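Local coordinates for protein endo-beta-1,4-glucanase (cellulase B) (Bacillus halodurans, PDB 4V2X) that probably hydrolyses beta-1,4-glucosidic linkages in beta-glucans such as xyloglucan, using a family 5 catalytic module joined to an Ig-like module and a CBM46 carbohydrate-binding module, at residues V62-N73 / N349-N360. Residues are numbered along the deposited sequence; the frame is centred on the assembly and turned at random.
Sequences VRDMQPGWNLGN and NERDITHMLWDN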
# COMPACT_ATOMS: atom_id res chain seq x y z
N VAL A 62 3.79 27.60 -0.56
CA VAL A 62 4.75 27.03 -1.51
C VAL A 62 5.08 28.03 -2.63
O VAL A 62 6.24 28.19 -2.99
CB VAL A 62 4.27 25.67 -2.05
CG1 VAL A 62 5.14 25.20 -3.21
CG2 VAL A 62 4.31 24.64 -0.92
N ARG A 63 4.07 28.72 -3.15
CA ARG A 63 4.31 29.76 -4.17
C ARG A 63 5.26 30.83 -3.68
O ARG A 63 6.12 31.31 -4.43
CB ARG A 63 3.00 30.41 -4.60
CG ARG A 63 2.19 29.53 -5.52
CD ARG A 63 0.78 30.06 -5.70
NE ARG A 63 -0.10 29.02 -6.24
CZ ARG A 63 -1.40 28.92 -6.00
NH1 ARG A 63 -2.02 29.80 -5.21
NH2 ARG A 63 -2.09 27.93 -6.54
N ASP A 64 5.13 31.20 -2.40
CA ASP A 64 5.94 32.26 -1.81
C ASP A 64 7.40 31.84 -1.62
O ASP A 64 8.28 32.69 -1.45
CB ASP A 64 5.32 32.69 -0.47
CG ASP A 64 5.64 34.13 -0.10
OD1 ASP A 64 5.67 34.99 -1.01
OD2 ASP A 64 5.83 34.40 1.11
N MET A 65 7.66 30.53 -1.66
CA MET A 65 9.04 30.02 -1.60
C MET A 65 9.85 30.24 -2.88
O MET A 65 11.08 30.15 -2.85
CB MET A 65 9.04 28.52 -1.30
CG MET A 65 8.48 28.11 0.04
SD MET A 65 8.27 26.32 0.15
CE MET A 65 9.96 25.76 -0.03
N GLN A 66 9.18 30.50 -4.00
CA GLN A 66 9.85 30.54 -5.31
C GLN A 66 10.72 31.79 -5.46
O GLN A 66 10.22 32.88 -5.21
CB GLN A 66 8.78 30.54 -6.41
CG GLN A 66 9.34 30.37 -7.81
CD GLN A 66 9.59 28.91 -8.13
OE1 GLN A 66 10.44 28.27 -7.52
NE2 GLN A 66 8.83 28.38 -9.08
N PRO A 67 12.00 31.69 -5.85
CA PRO A 67 12.73 30.46 -6.12
C PRO A 67 13.60 30.06 -4.94
O PRO A 67 13.91 30.90 -4.10
CB PRO A 67 13.64 30.88 -7.27
CG PRO A 67 13.98 32.29 -6.93
CD PRO A 67 12.78 32.87 -6.25
N GLY A 68 14.05 28.81 -4.93
CA GLY A 68 14.83 28.28 -3.81
C GLY A 68 16.25 27.89 -4.16
O GLY A 68 16.61 27.73 -5.33
N TRP A 69 17.05 27.69 -3.12
CA TRP A 69 18.47 27.37 -3.25
C TRP A 69 18.86 26.39 -2.15
O TRP A 69 18.42 26.54 -1.00
CB TRP A 69 19.26 28.67 -3.14
CG TRP A 69 20.74 28.56 -3.29
CD1 TRP A 69 21.44 28.58 -4.46
CD2 TRP A 69 21.71 28.49 -2.24
NE1 TRP A 69 22.79 28.51 -4.20
CE2 TRP A 69 22.98 28.45 -2.85
CE3 TRP A 69 21.63 28.46 -0.84
CZ2 TRP A 69 24.16 28.38 -2.11
CZ3 TRP A 69 22.80 28.39 -0.11
CH2 TRP A 69 24.05 28.35 -0.75
N ASN A 70 19.66 25.38 -2.50
CA ASN A 70 20.19 24.42 -1.52
C ASN A 70 21.57 24.82 -1.04
O ASN A 70 22.46 25.11 -1.84
CB ASN A 70 20.35 23.02 -2.13
CG ASN A 70 19.06 22.23 -2.17
OD1 ASN A 70 18.80 21.40 -1.30
ND2 ASN A 70 18.27 22.45 -3.21
N LEU A 71 21.74 24.81 0.28
CA LEU A 71 23.04 24.90 0.91
C LEU A 71 23.67 23.51 0.87
O LEU A 71 23.72 22.80 1.87
CB LEU A 71 22.86 25.38 2.36
CG LEU A 71 24.12 25.61 3.18
CD1 LEU A 71 24.92 26.78 2.63
CD2 LEU A 71 23.72 25.85 4.63
N GLY A 72 24.14 23.12 -0.31
CA GLY A 72 24.59 21.75 -0.54
C GLY A 72 26.00 21.45 -0.07
O GLY A 72 26.84 22.35 0.07
N ASN A 73 26.26 20.15 0.14
CA ASN A 73 27.56 19.66 0.59
C ASN A 73 28.09 20.44 1.79
O ASN A 73 29.27 20.77 1.84
CB ASN A 73 28.59 19.69 -0.56
CG ASN A 73 28.42 18.54 -1.54
OD1 ASN A 73 29.32 18.29 -2.36
ND2 ASN A 73 27.31 17.85 -1.48
N ASN A 349 7.33 26.65 -14.10
CA ASN A 349 6.47 27.82 -13.92
C ASN A 349 5.05 27.55 -14.40
O ASN A 349 4.09 27.90 -13.72
CB ASN A 349 7.03 29.04 -14.66
CG ASN A 349 8.25 29.62 -13.98
OD1 ASN A 349 8.49 29.41 -12.79
ND2 ASN A 349 9.03 30.37 -14.73
N GLU A 350 4.94 26.95 -15.58
CA GLU A 350 3.65 26.60 -16.16
C GLU A 350 2.84 25.72 -15.21
O GLU A 350 1.62 25.80 -15.18
CB GLU A 350 3.84 25.88 -17.49
CG GLU A 350 4.24 26.79 -18.63
CD GLU A 350 3.12 27.71 -19.06
OE1 GLU A 350 1.98 27.22 -19.22
OE2 GLU A 350 3.37 28.92 -19.23
N ARG A 351 3.53 24.87 -14.45
CA ARG A 351 2.88 23.90 -13.58
C ARG A 351 2.92 24.29 -12.09
O ARG A 351 2.61 23.46 -11.23
CB ARG A 351 3.50 22.53 -13.83
CG ARG A 351 3.19 22.01 -15.24
CD ARG A 351 4.13 20.89 -15.66
NE ARG A 351 3.89 20.45 -17.04
CZ ARG A 351 4.29 21.11 -18.12
NH1 ARG A 351 4.94 22.26 -18.00
NH2 ARG A 351 4.01 20.62 -19.34
N ASP A 352 3.28 25.53 -11.79
CA ASP A 352 3.21 26.06 -10.42
C ASP A 352 4.11 25.29 -9.46
O ASP A 352 3.81 25.18 -8.27
CB ASP A 352 1.76 26.02 -9.91
CG ASP A 352 1.49 26.98 -8.76
OD1 ASP A 352 2.14 28.05 -8.69
OD2 ASP A 352 0.61 26.68 -7.93
N ILE A 353 5.23 24.77 -9.96
CA ILE A 353 6.13 23.98 -9.14
C ILE A 353 7.26 24.87 -8.62
O ILE A 353 7.99 25.49 -9.40
CB ILE A 353 6.67 22.76 -9.92
CG1 ILE A 353 5.53 21.77 -10.18
CG2 ILE A 353 7.80 22.08 -9.14
CD1 ILE A 353 5.83 20.71 -11.22
N THR A 354 7.40 24.93 -7.30
CA THR A 354 8.51 25.66 -6.70
C THR A 354 9.79 24.83 -6.81
O THR A 354 9.77 23.63 -6.55
CB THR A 354 8.18 26.03 -5.24
OG1 THR A 354 7.24 27.11 -5.24
CG2 THR A 354 9.43 26.44 -4.47
N HIS A 355 10.89 25.47 -7.20
CA HIS A 355 12.14 24.75 -7.46
C HIS A 355 13.27 25.26 -6.57
O HIS A 355 13.31 26.43 -6.23
CB HIS A 355 12.54 24.83 -8.94
CG HIS A 355 12.52 26.22 -9.51
ND1 HIS A 355 13.54 27.13 -9.28
CD2 HIS A 355 11.60 26.87 -10.26
CE1 HIS A 355 13.24 28.27 -9.87
NE2 HIS A 355 12.08 28.14 -10.48
N MET A 356 14.17 24.35 -6.20
CA MET A 356 15.30 24.71 -5.37
C MET A 356 16.57 24.16 -6.01
O MET A 356 16.75 22.95 -6.12
CB MET A 356 15.11 24.17 -3.95
CG MET A 356 13.70 24.36 -3.42
SD MET A 356 13.52 24.06 -1.65
CE MET A 356 14.35 25.51 -0.99
N LEU A 357 17.46 25.07 -6.41
CA LEU A 357 18.68 24.70 -7.11
C LEU A 357 19.60 23.91 -6.21
O LEU A 357 19.84 24.30 -5.06
CB LEU A 357 19.43 25.95 -7.58
CG LEU A 357 20.75 25.71 -8.31
CD1 LEU A 357 20.51 25.12 -9.69
CD2 LEU A 357 21.53 27.01 -8.39
N TRP A 358 20.13 22.80 -6.73
CA TRP A 358 21.17 22.09 -6.01
C TRP A 358 22.50 22.80 -6.22
O TRP A 358 23.01 22.85 -7.34
CB TRP A 358 21.29 20.63 -6.45
CG TRP A 358 22.37 19.94 -5.69
CD1 TRP A 358 23.59 19.55 -6.16
CD2 TRP A 358 22.37 19.63 -4.29
NE1 TRP A 358 24.34 18.99 -5.15
CE2 TRP A 358 23.60 19.04 -3.99
CE3 TRP A 358 21.42 19.80 -3.27
CZ2 TRP A 358 23.92 18.59 -2.71
CZ3 TRP A 358 21.74 19.37 -2.00
CH2 TRP A 358 22.98 18.76 -1.73
N ASP A 359 23.03 23.38 -5.16
CA ASP A 359 24.30 24.10 -5.23
C ASP A 359 25.22 23.51 -4.17
O ASP A 359 25.17 23.89 -3.00
CB ASP A 359 24.09 25.60 -4.98
CG ASP A 359 25.33 26.42 -5.30
OD1 ASP A 359 26.44 25.83 -5.36
OD2 ASP A 359 25.20 27.65 -5.52
N ASN A 360 26.09 22.60 -4.60
CA ASN A 360 27.06 21.98 -3.69
C ASN A 360 28.30 22.83 -3.38
O ASN A 360 29.24 22.35 -2.75
CB ASN A 360 27.48 20.62 -4.23
CG ASN A 360 28.30 20.72 -5.51
OD1 ASN A 360 28.78 21.79 -5.88
ND2 ASN A 360 28.48 19.59 -6.17
O HOH W 1 6.95 30.26 -10.56
O HOH W 2 15.93 27.75 -8.06
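Gln66 sets its OE1 over one face of the His355 imidazole, 3.3 Å above the ring plane and close to its centre, the amide tilted 37° from the ring. Its chain, bent at chi2 (82°), brings the amide alongside the backbone of 353-355, where OE1 takes the N-H of His355 on an in-plane lone pair (2.9 Å, 169°) while NE2 donates a hydrogen bond to Ile353 O. A glutamine suits this place because one flat group both accepts and donates; a leucine here would probably leave His355 N and Ile353 O without these mates and the imidazole without its polar cover. Beside it, Thr354 OG1 donates to Val62 O at 2.7 Å, and Met65 N reaches that oxygen from the other face of the carbonyl. This is where the family 5 (beta/alpha)8 barrel closes: strand 68-70, the first, runs parallel to strand 354-357, the last. Gly68 sits against Met356, whose CE lies close to its CA, a position that favours glycine. Asn70 grips Leu357 O through N and ND2, while its OD1 accepts from Arg107 and ND2 also reaches Gly318 O, work for an amide. Trp69, on the other side of the sheet from Gly68, uses its indole NE1 to hydrogen-bond Asp359 OD2 (2.9 Å) on the carboxylate's anti side. Gly72 CA makes a CH-pi contact over the Trp358 six-membered ring. Arg63 grips Asp352 OD2 side-on through NE (3.0 Å) and NH2; Asp352 closes the Schellman motif ending helix 334-350.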